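Local coordinates for protein inorganic pyrophosphatase (Anaplasma phagocytophilum, PDB 3LD3) that probably catalyses the magnesium-dependent hydrolysis of inorganic pyrophosphate to two phosphate ions, working as a homohexamer, at residues D154-S157 / H158-F162; C176-D179 / A180-K184; L186-S189 / A190-A194. All blocks are in the same frame, centred on the assembly; numbering follows the deposited sequence.

Interaction 1: D154-S157 / H158-F162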
ATOM      1  N   ASP A 154      20.180  -8.661 -14.906  1.00 10.36           N
ATOM      2  CA  ASP A 154      21.090  -9.096 -13.860  1.00 10.93           C
ATOM      3  C   ASP A 154      20.394  -9.215 -12.489  1.00 10.60           C
ATOM      4  O   ASP A 154      20.741 -10.094 -11.718  1.00 10.10           O
ATOM      5  CB  ASP A 154      22.292  -8.146 -13.777  1.00 10.99           C
ATOM      6  CG  ASP A 154      23.247  -8.284 -14.966  1.00 14.64           C
ATOM      7  OD1 ASP A 154      23.137  -9.241 -15.785  1.00 15.00           O
ATOM      8  OD2 ASP A 154      24.119  -7.403 -15.098  1.00 16.73           O
ATOM      9  N   SER A 155      19.436  -8.332 -12.178  1.00  9.77           N
ATOM     10  CA  SER A 155      18.647  -8.468 -10.936  0.50  9.09           C
ATOM     11  C   SER A 155      17.874  -9.788 -10.917  1.00  9.00           C
ATOM     12  O   SER A 155      17.741 -10.428  -9.864  1.00  9.32           O
ATOM     13  CB  SER A 155      17.684  -7.271 -10.706  0.50  9.83           C
ATOM     14  OG  SER A 155      16.455  -7.395 -11.422  0.50  6.30           O
ATOM     15  N   ILE A 156      17.361 -10.213 -12.074  1.00  8.51           N
ATOM     16  CA  ILE A 156      16.657 -11.492 -12.130  1.00  8.36           C
ATOM     17  C   ILE A 156      17.612 -12.649 -11.874  1.00  8.77           C
ATOM     18  O   ILE A 156      17.302 -13.530 -11.068  1.00  7.37           O
ATOM     19  CB  ILE A 156      15.912 -11.683 -13.466  1.00  8.99           C
ATOM     20  CG1 ILE A 156      14.829 -10.616 -13.606  1.00  8.79           C
ATOM     21  CG2 ILE A 156      15.335 -13.075 -13.562  1.00  7.89           C
ATOM     22  CD1 ILE A 156      14.165 -10.628 -15.028  1.00  7.08           C
ATOM     23  N   SER A 157      18.769 -12.658 -12.558  1.00  8.99           N
ATOM     24  CA  SER A 157      19.789 -13.689 -12.337  0.50  8.73           C
ATOM     25  C   SER A 157      20.210 -13.713 -10.861  1.00  8.54           C
ATOM     26  O   SER A 157      20.336 -14.776 -10.251  1.00  8.58           O
ATOM     27  CB  SER A 157      21.026 -13.456 -13.212  0.50  9.12           C
ATOM     28  OG  SER A 157      20.741 -13.475 -14.604  0.50  8.96           O
ATOM     29  N   HIS A 158      20.437 -12.526 -10.304  1.00  7.67           N
ATOM     30  CA  HIS A 158      20.828 -12.374  -8.906  1.00  7.44           C
ATOM     31  C   HIS A 158      19.748 -12.953  -7.957  1.00  7.95           C
ATOM     32  O   HIS A 158      20.049 -13.691  -6.987  1.00  7.99           O
ATOM     33  CB  HIS A 158      21.131 -10.889  -8.649  1.00  7.60           C
ATOM     34  CG  HIS A 158      21.494 -10.563  -7.246  1.00  5.80           C
ATOM     35  ND1 HIS A 158      20.554 -10.479  -6.243  1.00  5.98           N
ATOM     36  CD2 HIS A 158      22.694 -10.306  -6.666  1.00  9.13           C
ATOM     37  CE1 HIS A 158      21.153 -10.167  -5.109  1.00  7.86           C
ATOM     38  NE2 HIS A 158      22.462 -10.091  -5.333  1.00  8.97           N
ATOM     39  N   PHE A 159      18.485 -12.629  -8.231  1.00  7.39           N
ATOM     40  CA  PHE A 159      17.384 -13.138  -7.430  1.00  7.22           C
ATOM     41  C   PHE A 159      17.416 -14.674  -7.332  1.00  7.47           C
ATOM     42  O   PHE A 159      17.327 -15.236  -6.257  1.00  8.15           O
ATOM     43  CB  PHE A 159      16.032 -12.628  -7.966  1.00  6.62           C
ATOM     44  CG  PHE A 159      14.835 -13.164  -7.220  1.00  6.26           C
ATOM     45  CD1 PHE A 159      14.399 -12.555  -6.044  1.00  6.60           C
ATOM     46  CD2 PHE A 159      14.178 -14.308  -7.657  1.00  9.51           C
ATOM     47  CE1 PHE A 159      13.308 -13.076  -5.312  1.00  8.15           C
ATOM     48  CE2 PHE A 159      13.094 -14.830  -6.936  1.00  8.25           C
ATOM     49  CZ  PHE A 159      12.652 -14.210  -5.777  1.00  7.53           C
ATOM     50  N   PHE A 160      17.483 -15.354  -8.468  1.00  8.59           N
ATOM     51  CA  PHE A 160      17.434 -16.804  -8.441  1.00  9.16           C
ATOM     52  C   PHE A 160      18.732 -17.389  -7.871  1.00  9.32           C
ATOM     53  O   PHE A 160      18.698 -18.444  -7.225  1.00  9.64           O
ATOM     54  CB  PHE A 160      17.077 -17.353  -9.827  1.00  9.11           C
ATOM     55  CG  PHE A 160      15.622 -17.136 -10.162  1.00  9.54           C
ATOM     56  CD1 PHE A 160      14.654 -17.869  -9.494  1.00 10.54           C
ATOM     57  CD2 PHE A 160      15.236 -16.124 -11.016  1.00 11.53           C
ATOM     58  CE1 PHE A 160      13.296 -17.635  -9.724  1.00 11.99           C
ATOM     59  CE2 PHE A 160      13.896 -15.897 -11.260  1.00 14.04           C
ATOM     60  CZ  PHE A 160      12.932 -16.665 -10.630  1.00 13.34           C
ATOM     61  N   SER A 161      19.830 -16.656  -8.036  1.00  9.59           N
ATOM     62  CA  SER A 161      21.128 -17.085  -7.491  1.00 10.63           C
ATOM     63  C   SER A 161      21.146 -17.100  -5.967  1.00 11.02           C
ATOM     64  O   SER A 161      21.853 -17.934  -5.365  1.00 10.89           O
ATOM     65  CB  SER A 161      22.270 -16.202  -8.010  1.00 10.40           C
ATOM     66  OG  SER A 161      22.560 -16.441  -9.370  1.00 10.68           O
ATOM     67  N   PHE A 162      20.370 -16.211  -5.322  1.00 10.24           N
ATOM     68  CA  PHE A 162      20.556 -15.956  -3.890  1.00 10.87           C
ATOM     69  C   PHE A 162      19.327 -16.122  -3.005  1.00 10.37           C
ATOM     70  O   PHE A 162      19.450 -16.248  -1.774  1.00 10.47           O
ATOM     71  CB  PHE A 162      21.219 -14.579  -3.670  1.00 10.37           C
ATOM     72  CG  PHE A 162      22.575 -14.457  -4.312  1.00 12.51           C
ATOM     73  CD1 PHE A 162      23.617 -15.305  -3.932  1.00 18.96           C
ATOM     74  CD2 PHE A 162      22.821 -13.524  -5.312  1.00 10.80           C
ATOM     75  CE1 PHE A 162      24.847 -15.217  -4.554  1.00 18.46           C
ATOM     76  CE2 PHE A 162      24.059 -13.427  -5.935  1.00 14.43           C
ATOM     77  CZ  PHE A 162      25.072 -14.277  -5.559  1.00 17.68           C
TER
HETATM   78  O   HOH W   1      18.124  -9.484  -7.252  1.00  7.44           O
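Ile-156 and Phe-160 run alongside each other, one turn apart on the helix 150-162, an alpha-helix that packs against the central sheet of the pyrophosphatase fold. CG2 of Ile-156 meets the rim of Phe-160 in the plane of that ring, 3.9 Å from CE2; with CG1 anti to the carbonyl carbon (chi1 -63°), the CG2 methyl falls anti to the backbone N, on the side of Phe-160. CD2 of Phe-159 sits over the centre of one Phe-160 face, so the ring is held both at its edge and from above. The backbone rungs beneath are ordinary, as in Phe-159 N to Ser-155 O at 2.8 Å. Ser-155 O also accepts from a water that lies 2.8 Å from His-158 ND1, tying the imidazole back to the preceding turn. One face of that imidazole is covered by CD2 of Phe-162. Further out, Leu-94, Leu-115 and Trp-177 pack on Ile-156, while Tyr-163, predicted to bind substrate, meets Phe-160 edge-to-face. His-158 NE2 bonds to Phe-162 O of a second subunit, and the bond is returned from that subunit, which makes the helix part of the hexamer interface. At the C-terminal turn Ser-157 O is gripped twice: Ser-161 N and Ser-161 OG, the latter 2.9 Å away, reach it from opposite faces of its carbonyl plane.

Interaction 2: C176-D179 / A180-K184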
ATOM      1  N   CYS A 176      22.749 -18.961 -18.555  1.00 14.79           N
ATOM      2  CA  CYS A 176      22.678 -17.781 -19.393  0.50 14.46           C
ATOM      3  C   CYS A 176      21.253 -17.526 -19.860  1.00 13.24           C
ATOM      4  O   CYS A 176      20.416 -18.411 -19.804  1.00 11.93           O
ATOM      5  CB  CYS A 176      23.580 -17.951 -20.596  0.50 14.83           C
ATOM      6  SG  CYS A 176      25.294 -18.071 -20.091  0.50 17.35           S
ATOM      7  N   TRP A 177      21.026 -16.304 -20.319  1.00 12.43           N
ATOM      8  CA  TRP A 177      19.792 -15.939 -21.004  1.00 11.26           C
ATOM      9  C   TRP A 177      19.813 -16.510 -22.420  1.00 11.46           C
ATOM     10  O   TRP A 177      20.881 -16.539 -23.082  1.00 10.83           O
ATOM     11  CB  TRP A 177      19.681 -14.420 -21.081  1.00 12.13           C
ATOM     12  CG  TRP A 177      19.328 -13.784 -19.771  1.00 11.22           C
ATOM     13  CD1 TRP A 177      20.170 -13.189 -18.880  1.00 11.92           C
ATOM     14  CD2 TRP A 177      18.011 -13.648 -19.238  1.00  9.88           C
ATOM     15  NE1 TRP A 177      19.463 -12.715 -17.803  1.00 11.63           N
ATOM     16  CE2 TRP A 177      18.132 -12.978 -17.992  1.00 11.07           C
ATOM     17  CE3 TRP A 177      16.748 -14.031 -19.680  1.00 10.52           C
ATOM     18  CZ2 TRP A 177      17.040 -12.700 -17.191  1.00 10.98           C
ATOM     19  CZ3 TRP A 177      15.650 -13.749 -18.875  1.00 10.88           C
ATOM     20  CH2 TRP A 177      15.811 -13.069 -17.653  1.00  9.43           C
ATOM     21  N   GLN A 178      18.660 -16.979 -22.881  1.00 10.36           N
ATOM     22  CA  GLN A 178      18.443 -17.307 -24.300  1.00 11.81           C
ATOM     23  C   GLN A 178      17.275 -16.499 -24.819  1.00 11.12           C
ATOM     24  O   GLN A 178      16.468 -15.979 -24.025  1.00 11.42           O
ATOM     25  CB  GLN A 178      18.197 -18.790 -24.461  1.00 12.23           C
ATOM     26  CG  GLN A 178      19.330 -19.613 -23.847  1.00 16.63           C
ATOM     27  CD  GLN A 178      19.199 -21.094 -24.101  1.00 24.21           C
ATOM     28  OE1 GLN A 178      18.113 -21.604 -24.387  1.00 28.77           O
ATOM     29  NE2 GLN A 178      20.317 -21.805 -23.980  1.00 27.23           N
ATOM     30  N   ASP A 179      17.202 -16.393 -26.141  1.00 10.73           N
ATOM     31  CA  ASP A 179      16.361 -15.400 -26.809  1.00 10.14           C
ATOM     32  C   ASP A 179      14.892 -15.840 -26.857  1.00  9.22           C
ATOM     33  O   ASP A 179      14.528 -16.933 -26.398  1.00  7.84           O
ATOM     34  CB  ASP A 179      16.908 -15.044 -28.207  1.00 10.77           C
ATOM     35  CG  ASP A 179      16.953 -16.228 -29.158  1.00 12.75           C
ATOM     36  OD1 ASP A 179      16.335 -17.289 -28.890  1.00 12.33           O
ATOM     37  OD2 ASP A 179      17.596 -16.083 -30.238  1.00 16.12           O
ATOM     38  N   ALA A 180      14.045 -14.977 -27.391  1.00  9.35           N
ATOM     39  CA  ALA A 180      12.609 -15.274 -27.470  1.00  9.32           C
ATOM     40  C   ALA A 180      12.308 -16.578 -28.231  1.00  9.22           C
ATOM     41  O   ALA A 180      11.459 -17.376 -27.821  1.00  9.23           O
ATOM     42  CB  ALA A 180      11.857 -14.104 -28.081  1.00  9.08           C
ATOM     43  N   ALA A 181      13.006 -16.796 -29.353  1.00  9.76           N
ATOM     44  CA  ALA A 181      12.871 -18.025 -30.116  1.00  9.63           C
ATOM     45  C   ALA A 181      13.101 -19.286 -29.290  1.00 10.10           C
ATOM     46  O   ALA A 181      12.345 -20.269 -29.407  1.00  9.74           O
ATOM     47  CB  ALA A 181      13.860 -17.994 -31.348  1.00  9.47           C
ATOM     48  N   SER A 182      14.156 -19.262 -28.475  1.00 10.51           N
ATOM     49  CA  SER A 182      14.484 -20.380 -27.590  0.50 10.09           C
ATOM     50  C   SER A 182      13.398 -20.585 -26.547  1.00 10.45           C
ATOM     51  O   SER A 182      12.996 -21.709 -26.292  1.00 11.37           O
ATOM     52  CB  SER A 182      15.818 -20.150 -26.888  0.50 10.22           C
ATOM     53  OG  SER A 182      16.879 -20.112 -27.813  0.50  8.53           O
ATOM     54  N   ALA A 183      12.938 -19.492 -25.939  1.00 10.21           N
ATOM     55  CA  ALA A 183      11.832 -19.559 -24.957  1.00 10.72           C
ATOM     56  C   ALA A 183      10.574 -20.164 -25.591  1.00 10.54           C
ATOM     57  O   ALA A 183       9.928 -21.046 -25.009  1.00 10.42           O
ATOM     58  CB  ALA A 183      11.551 -18.175 -24.397  1.00 10.03           C
ATOM     59  N   LYS A 184      10.248 -19.739 -26.814  1.00 10.10           N
ATOM     60  CA  LYS A 184       9.100 -20.314 -27.490  1.00 10.87           C
ATOM     61  C   LYS A 184       9.263 -21.822 -27.756  1.00 11.89           C
ATOM     62  O   LYS A 184       8.299 -22.571 -27.641  1.00 11.21           O
ATOM     63  CB  LYS A 184       8.739 -19.505 -28.768  1.00  9.79           C
ATOM     64  CG  LYS A 184       8.292 -18.088 -28.408  1.00 11.70           C
ATOM     65  CD  LYS A 184       7.786 -17.217 -29.564  1.00 15.56           C
ATOM     66  CE  LYS A 184       8.860 -16.646 -30.341  1.00 15.42           C
ATOM     67  NZ  LYS A 184       8.459 -15.764 -31.524  1.00 14.04           N
TER
HETATM   68  O   HOH W   2      17.227 -19.257 -30.498  1.00 36.30           O
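Asp-179 reaches over the first turn of the helix that follows it and takes the backbone N-H of Ser-182 on OD1, 3.0 Å away. The bond is fairly straight, 158° at the hydrogen, and meets the oxygen almost along its C-O axis. What makes this possible is a first torsion of 62°, which places CG between the backbone N and the carbonyl carbon and folds the carboxylate back over the turn. Beneath the carboxylate the packing is close. Asp-179 O accepts from Ala-183 N at 3.0 Å, closing the first helical turn; Ala-183 is buried and rests on Val-114 of the neighbouring strand, and Ala-180, buried beside the cap, gives its own N-H to Asn-144 OD1. Asp-179 is thus the N-cap of helix 180-195, directly before the helix that follows strand 172-179, with the two short axes almost perpendicular, at 87°. A negative carboxylate here would be expected to interact favourably with the positive end of the helix dipole. On the sheet side of Ser-182, Gln-178 touches that residue through CB, 3.7 Å from Ser-182 CB, and its OE1 approaches the same carbon. The solvent side is looser and wetter. There the methyl of the exposed Ala-181 comes within 3.6 Å of Asp-179 OD1, and a water donates to Asp-179 OD1 at 2.7 Å. The same water lies 2.8 Å from Ser-182 OG, a link that holds in one of two conformers of the serine and is less certain.

Interaction 3: L186-S189 / A190-A194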
ATOM      1  N   LEU A 186      11.055 -23.960 -25.986  1.00 12.67           N
ATOM      2  CA  LEU A 186      10.899 -24.590 -24.658  1.00 13.28           C
ATOM      3  C   LEU A 186       9.413 -24.800 -24.310  1.00 12.36           C
ATOM      4  O   LEU A 186       8.996 -25.873 -23.823  1.00 13.22           O
ATOM      5  CB  LEU A 186      11.587 -23.737 -23.601  1.00 13.71           C
ATOM      6  CG  LEU A 186      11.584 -24.208 -22.137  1.00 16.83           C
ATOM      7  CD1 LEU A 186      12.887 -23.840 -21.416  1.00 20.22           C
ATOM      8  CD2 LEU A 186      10.375 -23.639 -21.401  1.00 18.59           C
ATOM      9  N   ILE A 187       8.631 -23.753 -24.528  1.00 12.17           N
ATOM     10  CA  ILE A 187       7.176 -23.789 -24.312  1.00 10.62           C
ATOM     11  C   ILE A 187       6.505 -24.829 -25.217  1.00 12.29           C
ATOM     12  O   ILE A 187       5.697 -25.642 -24.762  1.00 12.10           O
ATOM     13  CB  ILE A 187       6.567 -22.376 -24.470  1.00  9.56           C
ATOM     14  CG1 ILE A 187       7.101 -21.436 -23.368  1.00 10.42           C
ATOM     15  CG2 ILE A 187       5.024 -22.433 -24.454  1.00  9.98           C
ATOM     16  CD1 ILE A 187       6.843 -19.991 -23.645  1.00 11.62           C
ATOM     17  N   ARG A 188       6.871 -24.840 -26.498  1.00 12.86           N
ATOM     18  CA  ARG A 188       6.358 -25.838 -27.437  0.50 13.61           C
ATOM     19  C   ARG A 188       6.562 -27.254 -26.891  1.00 14.01           C
ATOM     20  O   ARG A 188       5.626 -28.055 -26.880  1.00 15.09           O
ATOM     21  CB  ARG A 188       7.056 -25.696 -28.806  0.50 13.39           C
ATOM     22  CG  ARG A 188       7.177 -26.994 -29.576  0.50 13.79           C
ATOM     23  CD  ARG A 188       8.044 -26.834 -30.809  0.50 12.88           C
ATOM     24  NE  ARG A 188       8.100 -28.066 -31.572  0.50 13.21           N
ATOM     25  CZ  ARG A 188       7.164 -28.427 -32.437  0.50 12.21           C
ATOM     26  NH1 ARG A 188       6.093 -27.648 -32.603  0.50 12.68           N
ATOM     27  NH2 ARG A 188       7.281 -29.568 -33.104  0.50 12.67           N
ATOM     28  N   SER A 189       7.793 -27.550 -26.483  1.00 14.88           N
ATOM     29  CA  SER A 189       8.159 -28.848 -25.895  1.00 16.36           C
ATOM     30  C   SER A 189       7.311 -29.213 -24.688  1.00 16.57           C
ATOM     31  O   SER A 189       6.878 -30.355 -24.561  1.00 17.33           O
ATOM     32  CB  SER A 189       9.619 -28.880 -25.486  1.00 16.98           C
ATOM     33  OG  SER A 189      10.403 -28.945 -26.651  1.00 20.49           O
ATOM     34  N   ALA A 190       7.070 -28.224 -23.831  1.00 15.31           N
ATOM     35  CA  ALA A 190       6.244 -28.424 -22.627  1.00 15.75           C
ATOM     36  C   ALA A 190       4.759 -28.626 -22.953  1.00 15.22           C
ATOM     37  O   ALA A 190       4.072 -29.377 -22.265  1.00 15.26           O
ATOM     38  CB  ALA A 190       6.453 -27.284 -21.659  1.00 14.04           C
ATOM     39  N   ILE A 191       4.268 -27.982 -24.004  1.00 15.02           N
ATOM     40  CA  ILE A 191       2.904 -28.202 -24.480  1.00 15.29           C
ATOM     41  C   ILE A 191       2.749 -29.617 -25.051  1.00 16.59           C
ATOM     42  O   ILE A 191       1.752 -30.279 -24.802  1.00 16.76           O
ATOM     43  CB  ILE A 191       2.495 -27.138 -25.533  1.00 14.95           C
ATOM     44  CG1 ILE A 191       2.431 -25.746 -24.873  1.00 15.56           C
ATOM     45  CG2 ILE A 191       1.198 -27.540 -26.235  1.00 14.87           C
ATOM     46  CD1 ILE A 191       2.284 -24.609 -25.844  1.00 14.99           C
ATOM     47  N   ILE A 192       3.724 -30.060 -25.843  1.00 18.44           N
ATOM     48  CA  ILE A 192       3.729 -31.423 -26.385  1.00 20.23           C
ATOM     49  C   ILE A 192       3.824 -32.450 -25.251  1.00 21.33           C
ATOM     50  O   ILE A 192       3.134 -33.456 -25.278  1.00 22.32           O
ATOM     51  CB  ILE A 192       4.900 -31.654 -27.356  1.00 20.76           C
ATOM     52  CG1 ILE A 192       4.709 -30.816 -28.617  1.00 21.89           C
ATOM     53  CG2 ILE A 192       5.013 -33.148 -27.708  1.00 20.91           C
ATOM     54  CD1 ILE A 192       6.013 -30.685 -29.469  1.00 23.23           C
ATOM     55  N   ALA A 193       4.661 -32.184 -24.253  1.00 21.76           N
ATOM     56  CA  ALA A 193       4.773 -33.089 -23.118  1.00 22.95           C
ATOM     57  C   ALA A 193       3.411 -33.220 -22.393  1.00 24.58           C
ATOM     58  O   ALA A 193       3.053 -34.307 -21.932  1.00 25.52           O
ATOM     59  CB  ALA A 193       5.877 -32.633 -22.166  1.00 22.90           C
ATOM     60  N   ALA A 194       2.643 -32.131 -22.325  1.00 25.34           N
ATOM     61  CA  ALA A 194       1.335 -32.162 -21.667  1.00 26.70           C
ATOM     62  C   ALA A 194       0.287 -32.949 -22.465  1.00 28.45           C
ATOM     63  O   ALA A 194      -0.602 -33.551 -21.861  1.00 28.13           O
ATOM     64  CB  ALA A 194       0.838 -30.753 -21.382  1.00 25.88           C
TER
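Ile-187 and Ile-191, four residues apart, supply the apolar part of this contact: CG2 of the first lies 3.8 Å from CD1 of the second, and the two side chains cross obliquely. In Ile-187 a chi1 of -65° puts CG1 anti to the carbonyl carbon, leaving CG2 anti to the backbone N and facing the next turn. CG1 of Ile-191 meanwhile packs on the carbonyl oxygen of Ile-187, at 3.3 Å. Pro-34 covers Ile-187, and Ser-29 and Ala-33 lie against Ile-191, so this flank of the helix is clothed by the N-terminal part of the chain. Leu-186 and Ala-190 turn to the body of the protein, on Ala-125 and Val-127 of strand 122-131 and on Val-91 respectively.

A second kind of contact joins a charged group to a methyl. In one of its two conformers, a less certain placement, Arg-188 is extended from CG to NE and has CD1 of Ile-192 over the centre of one guanidinium face, 3.8 Å above the plane. Arg-188 NE makes, in that conformer, a long, weak ion pair with Glu-185 OE2.

Backbone hydrogen bonds form the third group. Ala-190 N reaches Leu-186 O at 3.0 Å, Ile-191 N reaches Ile-187 O at 2.8 Å, and Ile-192 N reaches Arg-188 O at 3.0 Å with 165° at the hydrogen. These i to i+4 bonds make an alpha-helix; Ile-187 and Ala-190 buried against Arg-188, Ser-189 and Ile-192 exposed make it amphipathic, the C-terminal helix packed against the pyrophosphatase barrel.

Overall arrangement
The three contacts follow one another in the chain and illustrate how two helices are fitted to one sheet. Interactions 1 and 2 have centres about 17 Å apart yet touch: Trp-177 CH2 comes to 3.9 Å from Ile-156 CD1. Interaction 2 starts the helix that interaction 3 continues, their centres about 14 Å apart, whereas interactions 1 and 3 lie on opposite sides of the chain's centre. Both approach the predicted active site: the side chain of Phe-160 is about 4 Å from that of Tyr-77, predicted to bind substrate, and about 6 Å from a phosphate ion probably from the crystallisation liquor, and that of Leu-186 about 8 Å from the predicted magnesium ligand Asp-92.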